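Local coordinates for F5/8 type C domain protein (Bacteroides ovatus, PDB 4ZRX) that is a putative alpha-L-fucosidase, probably releasing fucose from glycans with a TIM-barrel catalytic domain that is joined to beta-sandwich modules, one of the F5/8 type C kind, at residues 257-262 with 275-280; 242-247 with 266-271; 13-18 with 24-29. All coordinates share one frame; numbering follows the deposited sequence.

In the fold
All three contacts gather on one flank of the alpha-L-fucosidase region, around the beginning of strand 279-290. Contact 2 is the core of the group: its touching residues are all buried, and hydrogen bonds join its segments, with one carbonyl taking two donors. Contact 1, centred about 7 Å away, shares its elements, since helix 252-259, which carries Leu259, lies between the loops of contact 2; it has no hydrogen bond across and is partly buried. Contact 3 lies farther out, about 13 Å from contact 1 between centres, and packs a selenomethionine against phenylalanine and proline. Phe14 N ties it to contact 1 by a probable hydrogen bond to Thr278 O.

Contact 1: 257-262 with 275-280; sequences KRLGVF and EKATEL
Leu259, in the last turn of helix 252-259, reaches with both methyls to the chain that leads into strand 279-290. Leu259 CD2 sits 3.5 Å from the backbone O of Lys276 and 3.8 Å from Lys276 CB, while CD1 meets the methyl CB of Ala277 at 4.1 Å. With CG anti to the carbonyl carbon (chi1 -63°), the isobutyl fork extends off the helix and lays one branch on each of the two neighbours. This is the packed side, and Val243 adds to it by touching Leu259 from the loop after strand 241-242. The other side is loose: Lys276 presents its CB to the leucine, but its chain bends at chi3 and the residue is exposed, as are Arg258 and Gly260. Just after Leu259 the helix stops in a Schellman motif, Gly260 taking positive phi and its N bonding to Lys257 O at 3.1 Å. Replacing Leu259 by an alanine would probably open a gap beside Ala277 and take away the apolar cover over the Lys276 carbonyl. No hydrogen bond crosses the contact, which suggests that, between these segments, the leucine is held by van der Waals fit and not by directional bonds.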
loop_
_atom_site.group_PDB
_atom_site.type_symbol
_atom_site.label_atom_id
_atom_site.label_comp_id
_atom_site.label_asym_id
_atom_site.label_seq_id
_atom_site.Cartn_x
_atom_site.Cartn_y
_atom_site.Cartn_z
ATOM N N LYS A 257 18.683 1.870 17.972
ATOM C CA LYS A 257 18.768 0.658 18.800
ATOM C C LYS A 257 18.517 0.984 20.264
ATOM O O LYS A 257 17.773 0.267 20.942
ATOM C CB LYS A 257 20.147 -0.044 18.595
ATOM C CG LYS A 257 20.461 -1.242 19.511
ATOM C CD LYS A 257 20.021 -2.611 18.948
ATOM C CE LYS A 257 20.923 -3.729 19.553
ATOM N NZ LYS A 257 20.394 -5.133 19.437
ATOM N N ARG A 258 19.089 2.086 20.749
ATOM C CA ARG A 258 18.876 2.490 22.136
ATOM C C ARG A 258 17.408 2.753 22.421
ATOM O O ARG A 258 16.926 2.365 23.465
ATOM C CB ARG A 258 19.739 3.712 22.489
ATOM C CG ARG A 258 19.488 4.357 23.861
ATOM C CD ARG A 258 20.055 5.768 23.888
ATOM N NE ARG A 258 21.506 5.690 23.698
ATOM C CZ ARG A 258 22.232 6.224 22.699
ATOM N NH1 ARG A 258 21.687 6.965 21.737
ATOM N NH2 ARG A 258 23.562 6.041 22.700
ATOM N N LEU A 259 16.672 3.336 21.477
ATOM C CA LEU A 259 15.239 3.590 21.721
ATOM C C LEU A 259 14.326 2.424 21.381
ATOM O O LEU A 259 13.154 2.484 21.707
ATOM C CB LEU A 259 14.764 4.809 20.948
ATOM C CG LEU A 259 15.399 6.158 21.288
ATOM C CD1 LEU A 259 14.643 7.274 20.636
ATOM C CD2 LEU A 259 15.510 6.381 22.754
ATOM N N GLY A 260 14.850 1.375 20.742
ATOM C CA GLY A 260 14.040 0.237 20.333
ATOM C C GLY A 260 13.111 0.570 19.161
ATOM O O GLY A 260 11.993 0.093 19.131
ATOM N N VAL A 261 13.576 1.392 18.217
ATOM C CA VAL A 261 12.771 1.806 17.103
ATOM C C VAL A 261 13.473 1.434 15.790
ATOM O O VAL A 261 14.737 1.262 15.719
ATOM C CB VAL A 261 12.452 3.313 17.114
ATOM C CG1 VAL A 261 11.582 3.614 18.279
ATOM C CG2 VAL A 261 13.680 4.179 17.114
ATOM N N PHE A 262 12.637 1.244 14.768
ATOM C CA PHE A 262 13.114 0.840 13.452
ATOM C C PHE A 262 11.916 1.076 12.562
ATOM O O PHE A 262 10.800 1.299 13.083
ATOM C CB PHE A 262 13.566 -0.662 13.451
ATOM C CG PHE A 262 12.612 -1.589 14.159
ATOM C CD1 PHE A 262 12.681 -1.803 15.541
ATOM C CD2 PHE A 262 11.604 -2.224 13.464
ATOM C CE1 PHE A 262 11.740 -2.685 16.208
ATOM C CE2 PHE A 262 10.699 -3.071 14.087
ATOM C CZ PHE A 262 10.746 -3.319 15.469
ATOM N N GLU A 275 10.414 9.652 26.391
ATOM C CA GLU A 275 11.195 9.597 27.646
ATOM C C GLU A 275 12.687 9.434 27.431
ATOM O O GLU A 275 13.453 10.187 27.996
ATOM C CB GLU A 275 10.683 8.492 28.581
ATOM C CG GLU A 275 9.251 8.760 29.164
ATOM C CD GLU A 275 9.222 9.700 30.367
ATOM O OE1 GLU A 275 10.277 10.280 30.736
ATOM O OE2 GLU A 275 8.129 9.874 30.956
ATOM N N LYS A 276 13.112 8.493 26.599
ATOM C CA LYS A 276 14.541 8.359 26.366
ATOM C C LYS A 276 15.028 9.073 25.119
ATOM O O LYS A 276 16.225 9.058 24.862
ATOM C CB LYS A 276 15.002 6.902 26.467
ATOM C CG LYS A 276 15.192 6.478 27.955
ATOM C CD LYS A 276 15.665 5.056 28.135
ATOM C CE LYS A 276 14.536 4.073 27.840
ATOM N NZ LYS A 276 15.006 2.668 28.063
ATOM N N ALA A 277 14.149 9.776 24.395
ATOM C CA ALA A 277 14.591 10.488 23.209
ATOM C C ALA A 277 15.301 11.773 23.567
ATOM O O ALA A 277 14.922 12.438 24.526
ATOM C CB ALA A 277 13.395 10.805 22.305
ATOM N N THR A 278 16.322 12.139 22.802
ATOM C CA THR A 278 16.991 13.445 23.008
ATOM C C THR A 278 16.716 14.404 21.852
ATOM O O THR A 278 17.223 15.525 21.857
ATOM C CB THR A 278 18.541 13.268 23.104
ATOM O OG1 THR A 278 19.004 12.641 21.900
ATOM C CG2 THR A 278 18.924 12.430 24.312
ATOM N N GLU A 279 15.984 13.948 20.822
ATOM C CA GLU A 279 15.669 14.798 19.705
ATOM C C GLU A 279 14.467 14.227 18.976
ATOM O O GLU A 279 14.047 13.119 19.259
ATOM C CB GLU A 279 16.862 14.960 18.775
ATOM C CG GLU A 279 17.488 13.671 18.265
ATOM C CD GLU A 279 18.738 13.888 17.449
ATOM O OE1 GLU A 279 18.935 14.980 16.836
ATOM O OE2 GLU A 279 19.517 12.921 17.342
ATOM N N LEU A 280 13.897 15.036 18.093
ATOM C CA LEU A 280 12.687 14.670 17.412
ATOM C C LEU A 280 12.725 15.225 16.013
ATOM O O LEU A 280 13.293 16.292 15.755
ATOM C CB LEU A 280 11.442 15.109 18.194
ATOM C CG LEU A 280 10.118 14.358 17.930
ATOM C CD1 LEU A 280 10.165 12.997 18.611
ATOM C CD2 LEU A 280 8.928 15.168 18.522
#

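Contact 2: 242-247 with 266-271; sequences TVLTPG and EDLGSR
An ST turn at the end of strand 241-242 meets an Asx turn that leads into helix 271-274, and the two loops are joined at one buried carbonyl. Leu268 O accepts from Thr242 OG1 at 2.6 Å and from Val243 N at 3.0 Å. The donors come from opposite faces of the carbonyl plane, each tilted a little over 20° from it. Thr242 OG1 lies anti to its own backbone N (chi1 180°), which brings it alongside the Leu268 side chain and also puts it 3.0 Å from Leu244 N, whose hydrogen it accepts in a nearly straight bond of 169°. OG1 is thus a relay, receiving from its own loop and giving to the other one.

Apolar groups close round this polar centre. Val243 CG2 lies 3.5 Å from Leu268 O, and Leu244 CB faces Leu268 CD2 at 4.3 Å. Val261 touches both leucines, and Val243 also rests on Leu280 of strand 279-290.

Behind Leu268 the second loop is stiffened by Asp267. Its OD1 takes Ser270 N on the syn side, at 2.9 Å, and Gly269 N from above the carboxylate plane; its OD2 takes Ser270 OG at 2.6 Å. Ser270 is in turn the N-cap of helix 271-274, its OG bonded to Ile273 N. With two donors on Leu268 O and three on the Asp267 carboxylate, the chemistry suggests that the loops are held in shape largely by polar bonds, and that the two donors probably offset the cost of burying the carbonyl among valine and leucine side chains.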
loop_
_atom_site.group_PDB
_atom_site.type_symbol
_atom_site.label_atom_id
_atom_site.label_comp_id
_atom_site.label_asym_id
_atom_site.label_seq_id
_atom_site.Cartn_x
_atom_site.Cartn_y
_atom_site.Cartn_z
ATOM N N THR A 242 8.478 12.280 15.097
ATOM C CA THR A 242 8.903 10.937 15.442
ATOM C C THR A 242 10.300 10.906 16.051
ATOM O O THR A 242 11.174 11.776 15.771
ATOM C CB THR A 242 8.848 9.982 14.194
ATOM O OG1 THR A 242 9.286 8.696 14.602
ATOM C CG2 THR A 242 9.704 10.487 13.010
ATOM N N VAL A 243 10.496 9.945 16.937
ATOM C CA VAL A 243 11.815 9.681 17.525
ATOM C C VAL A 243 12.729 8.895 16.574
ATOM O O VAL A 243 13.933 8.716 16.858
ATOM C CB VAL A 243 11.674 8.924 18.842
ATOM C CG1 VAL A 243 10.835 9.680 19.800
ATOM C CG2 VAL A 243 11.105 7.511 18.647
ATOM N N LEU A 244 12.171 8.322 15.492
ATOM C CA LEU A 244 12.983 7.535 14.563
ATOM C C LEU A 244 13.991 8.418 13.843
ATOM O O LEU A 244 13.601 9.353 13.183
ATOM C CB LEU A 244 12.113 6.762 13.567
ATOM C CG LEU A 244 12.855 5.748 12.673
ATOM C CD1 LEU A 244 13.376 4.556 13.405
ATOM C CD2 LEU A 244 11.905 5.328 11.484
ATOM N N THR A 245 15.276 8.072 13.936
ATOM C CA THR A 245 16.334 8.883 13.398
ATOM C C THR A 245 16.488 8.463 11.930
ATOM O O THR A 245 16.714 7.273 11.637
ATOM C CB THR A 245 17.664 8.688 14.154
ATOM O OG1 THR A 245 17.505 9.024 15.526
ATOM C CG2 THR A 245 18.736 9.569 13.515
ATOM N N PRO A 246 16.426 9.425 11.005
ATOM C CA PRO A 246 16.721 9.122 9.607
ATOM C C PRO A 246 17.986 8.330 9.426
ATOM O O PRO A 246 19.026 8.660 10.032
ATOM C CB PRO A 246 16.804 10.504 8.949
ATOM C CG PRO A 246 15.802 11.268 9.697
ATOM C CD PRO A 246 15.942 10.809 11.146
ATOM N N GLY A 247 17.900 7.292 8.596
ATOM C CA GLY A 247 18.992 6.342 8.418
ATOM C C GLY A 247 20.266 6.944 7.844
ATOM O O GLY A 247 21.351 6.370 7.967
ATOM N N GLU A 266 6.076 -0.481 15.888
ATOM C CA GLU A 266 4.724 -0.013 16.176
ATOM C C GLU A 266 4.639 1.395 16.685
ATOM O O GLU A 266 3.789 2.169 16.172
ATOM C CB GLU A 266 4.108 -0.964 17.139
ATOM C CG GLU A 266 3.792 -2.233 16.397
ATOM C CD GLU A 266 3.441 -3.338 17.295
ATOM O OE1 GLU A 266 3.699 -3.207 18.534
ATOM O OE2 GLU A 266 3.011 -4.387 16.754
ATOM N N ASP A 267 5.491 1.743 17.639
ATOM C CA ASP A 267 5.461 3.066 18.278
ATOM C C ASP A 267 6.699 3.844 17.941
ATOM O O ASP A 267 7.810 3.461 18.359
ATOM C CB ASP A 267 5.356 2.893 19.785
ATOM C CG ASP A 267 5.316 4.230 20.560
ATOM O OD1 ASP A 267 5.144 5.295 19.940
ATOM O OD2 ASP A 267 5.494 4.180 21.806
ATOM N N LEU A 268 6.507 4.936 17.204
ATOM C CA LEU A 268 7.552 5.797 16.790
ATOM C C LEU A 268 7.410 7.219 17.339
ATOM O O LEU A 268 8.166 8.086 16.919
ATOM C CB LEU A 268 7.677 5.790 15.268
ATOM C CG LEU A 268 7.986 4.400 14.650
ATOM C CD1 LEU A 268 8.002 4.498 13.157
ATOM C CD2 LEU A 268 9.363 3.910 15.172
ATOM N N GLY A 269 6.508 7.456 18.293
ATOM C CA GLY A 269 6.363 8.813 18.836
ATOM C C GLY A 269 5.451 9.075 20.001
ATOM O O GLY A 269 5.181 10.248 20.240
ATOM N N SER A 270 4.995 8.043 20.722
ATOM C CA SER A 270 4.139 8.279 21.897
ATOM C C SER A 270 4.914 9.025 22.982
ATOM O O SER A 270 6.127 9.057 22.970
ATOM C CB SER A 270 3.670 6.986 22.524
ATOM O OG SER A 270 4.784 6.314 23.102
ATOM N N ARG A 271 4.203 9.581 23.962
ATOM C CA ARG A 271 4.911 10.247 25.060
ATOM C C ARG A 271 5.813 9.292 25.832
ATOM O O ARG A 271 6.880 9.687 26.319
ATOM C CB ARG A 271 3.939 10.858 26.086
ATOM C CG ARG A 271 3.099 11.962 25.512
ATOM C CD ARG A 271 2.350 12.713 26.652
ATOM N NE ARG A 271 1.342 13.612 26.118
ATOM C CZ ARG A 271 0.836 14.667 26.746
ATOM N NH1 ARG A 271 1.330 15.052 27.934
ATOM N NH2 ARG A 271 -0.101 15.395 26.174
#

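Contact 3: 13-18 with 24-29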
loop_
_atom_site.group_PDB
_atom_site.type_symbol
_atom_site.label_atom_id
_atom_site.label_comp_id
_atom_site.label_asym_id
_atom_site.label_seq_id
_atom_site.Cartn_x
_atom_site.Cartn_y
_atom_site.Cartn_z
ATOM N N GLU A 13 16.111 19.514 19.079
ATOM C CA GLU A 13 16.954 18.844 20.064
ATOM C C GLU A 13 16.425 19.192 21.455
ATOM O O GLU A 13 16.238 20.369 21.749
ATOM C CB GLU A 13 18.401 19.359 19.933
ATOM C CG GLU A 13 19.074 18.963 18.630
ATOM C CD GLU A 13 19.572 20.151 17.779
ATOM O OE1 GLU A 13 18.885 21.207 17.684
ATOM O OE2 GLU A 13 20.633 19.993 17.153
ATOM N N PHE A 14 16.192 18.208 22.308
ATOM C CA PHE A 14 15.725 18.489 23.643
ATOM C C PHE A 14 16.974 18.840 24.484
ATOM O O PHE A 14 18.006 18.171 24.361
ATOM C CB PHE A 14 15.029 17.296 24.265
ATOM C CG PHE A 14 13.858 16.802 23.492
ATOM C CD1 PHE A 14 12.927 17.691 22.927
ATOM C CD2 PHE A 14 13.651 15.432 23.368
ATOM C CE1 PHE A 14 11.825 17.206 22.213
ATOM C CE2 PHE A 14 12.540 14.947 22.641
ATOM C CZ PHE A 14 11.625 15.857 22.087
ATOM N N PRO A 15 16.891 19.903 25.294
ATOM C CA PRO A 15 17.992 20.200 26.238
ATOM C C PRO A 15 18.241 19.040 27.184
ATOM O O PRO A 15 17.337 18.269 27.490
ATOM C CB PRO A 15 17.482 21.407 27.028
ATOM C CG PRO A 15 16.430 22.008 26.194
ATOM C CD PRO A 15 15.831 20.922 25.349
ATOM N N GLN A 16 19.459 18.965 27.684
ATOM C CA GLN A 16 19.969 17.728 28.271
ATOM C C GLN A 16 19.137 17.108 29.393
ATOM O O GLN A 16 19.030 15.902 29.471
ATOM C CB GLN A 16 21.402 17.922 28.763
ATOM C CG GLN A 16 22.324 16.765 28.427
ATOM C CD GLN A 16 23.744 17.078 28.829
ATOM O OE1 GLN A 16 23.975 17.862 29.749
ATOM N NE2 GLN A 16 24.702 16.482 28.142
ATOM N N SER A 17 18.564 17.895 30.266
ATOM C CA SER A 17 17.716 17.297 31.283
ATOM C C SER A 17 16.330 17.911 31.197
ATOM O O SER A 17 15.757 18.345 32.181
ATOM C CB SER A 17 18.352 17.453 32.669
ATOM O OG SER A 17 18.571 18.817 32.969
ATOM N N ALA A 18 15.798 17.934 29.973
ATOM C CA ALA A 18 14.411 18.285 29.744
ATOM C C ALA A 18 13.490 17.282 30.430
ATOM O O ALA A 18 13.702 16.082 30.357
ATOM C CB ALA A 18 14.135 18.278 28.256
ATOM N N VAL A 24 7.303 17.256 25.593
ATOM C CA VAL A 24 6.000 17.280 24.974
ATOM C C VAL A 24 5.685 18.653 24.375
ATOM O O VAL A 24 5.169 18.727 23.269
ATOM C CB VAL A 24 4.906 16.820 25.947
ATOM C CG1 VAL A 24 3.548 17.142 25.431
ATOM C CG2 VAL A 24 5.040 15.317 26.149
ATOM N N ASP A 25 6.037 19.715 25.104
ATOM C CA ASP A 25 5.822 21.092 24.650
ATOM C C ASP A 25 6.610 21.379 23.368
ATOM O O ASP A 25 6.093 21.959 22.414
ATOM C CB ASP A 25 6.268 22.065 25.794
ATOM C CG ASP A 25 5.958 23.506 25.509
ATOM O OD1 ASP A 25 6.662 24.128 24.709
ATOM O OD2 ASP A 25 5.053 24.060 26.171
HETATM N N MSE A 26 7.868 20.937 23.335
HETATM C CA MSE A 26 8.692 21.138 22.175
HETATM C C MSE A 26 8.187 20.257 21.015
HETATM O O MSE A 26 8.077 20.698 19.875
HETATM C CB MSE A 26 10.149 20.857 22.511
HETATM C CG MSE A 26 10.692 21.894 23.521
HETATM SE SE MSE A 26 12.541 21.519 23.964
HETATM C CE MSE A 26 13.371 22.370 22.429
ATOM N N ALA A 27 7.861 19.020 21.337
ATOM C CA ALA A 27 7.363 18.079 20.305
ATOM C C ALA A 27 6.126 18.622 19.569
ATOM O O ALA A 27 5.967 18.471 18.363
ATOM C CB ALA A 27 7.009 16.724 20.956
ATOM N N ALA A 28 5.243 19.265 20.338
ATOM C CA ALA A 28 4.019 19.812 19.816
ATOM C C ALA A 28 4.276 20.926 18.823
ATOM O O ALA A 28 3.383 21.281 18.043
ATOM C CB ALA A 28 3.123 20.324 20.988
ATOM N N ARG A 29 5.465 21.527 18.866
ATOM C CA ARG A 29 5.744 22.665 18.009
ATOM C C ARG A 29 6.761 22.374 16.947
ATOM O O ARG A 29 7.328 23.276 16.333
ATOM C CB ARG A 29 6.185 23.836 18.886
ATOM C CG ARG A 29 5.055 24.306 19.755
ATOM C CD ARG A 29 5.475 25.446 20.658
ATOM N NE ARG A 29 6.390 24.974 21.685
ATOM C CZ ARG A 29 7.687 25.255 21.756
ATOM N NH1 ARG A 29 8.293 26.020 20.851
ATOM N NH2 ARG A 29 8.404 24.760 22.753
#
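A selenium atom sits where the two segments meet: Met26 is a selenomethionine, and its SE lies beside the ring of Phe14 in a Met-aromatic contact. Met26 SE approaches the edge of the Phe14 ring, 79° off its normal and 5.3 Å from the centroid, and is 4.0 Å from Phe14 CD1. Helix 20-27, which carries Met26, folds back here on the loop that joins it to strand 11-13, so this is a short local strand-loop-helix packing on the outer side of the fold, its centre about 33 Å from the centre of the chain.

Phe14 and Met26 run antiparallel past one another, so Phe14 CE1 ends up 4.0 Å from Met26 CB, and the ring edge also looks toward Ala27 N. The Pro15 ring comes in from the far end of the methionine with its CD, 3.6 Å from Met26 SE. Met26 extends from the helix and then turns at its last torsion (chi3 82°), a bend that brings CE round to the backbone O of Glu13.

No hydrogen bond links the segments, and their tie is apolar. Inward, Phe14 and Ala27 both rest on Leu280 of strand 279-290, while Pro15 and Glu13 are exposed. Apart from this packing, Arg29 turns back on Asp25 of the helix, and its guanidinium also bonds to Asn6 O and Tyr8 OH. In that salt bridge Arg29 NH2 stands 2.7 Å from Asp25 OD1, the oxygen lying 20° out of the guanidinium plane.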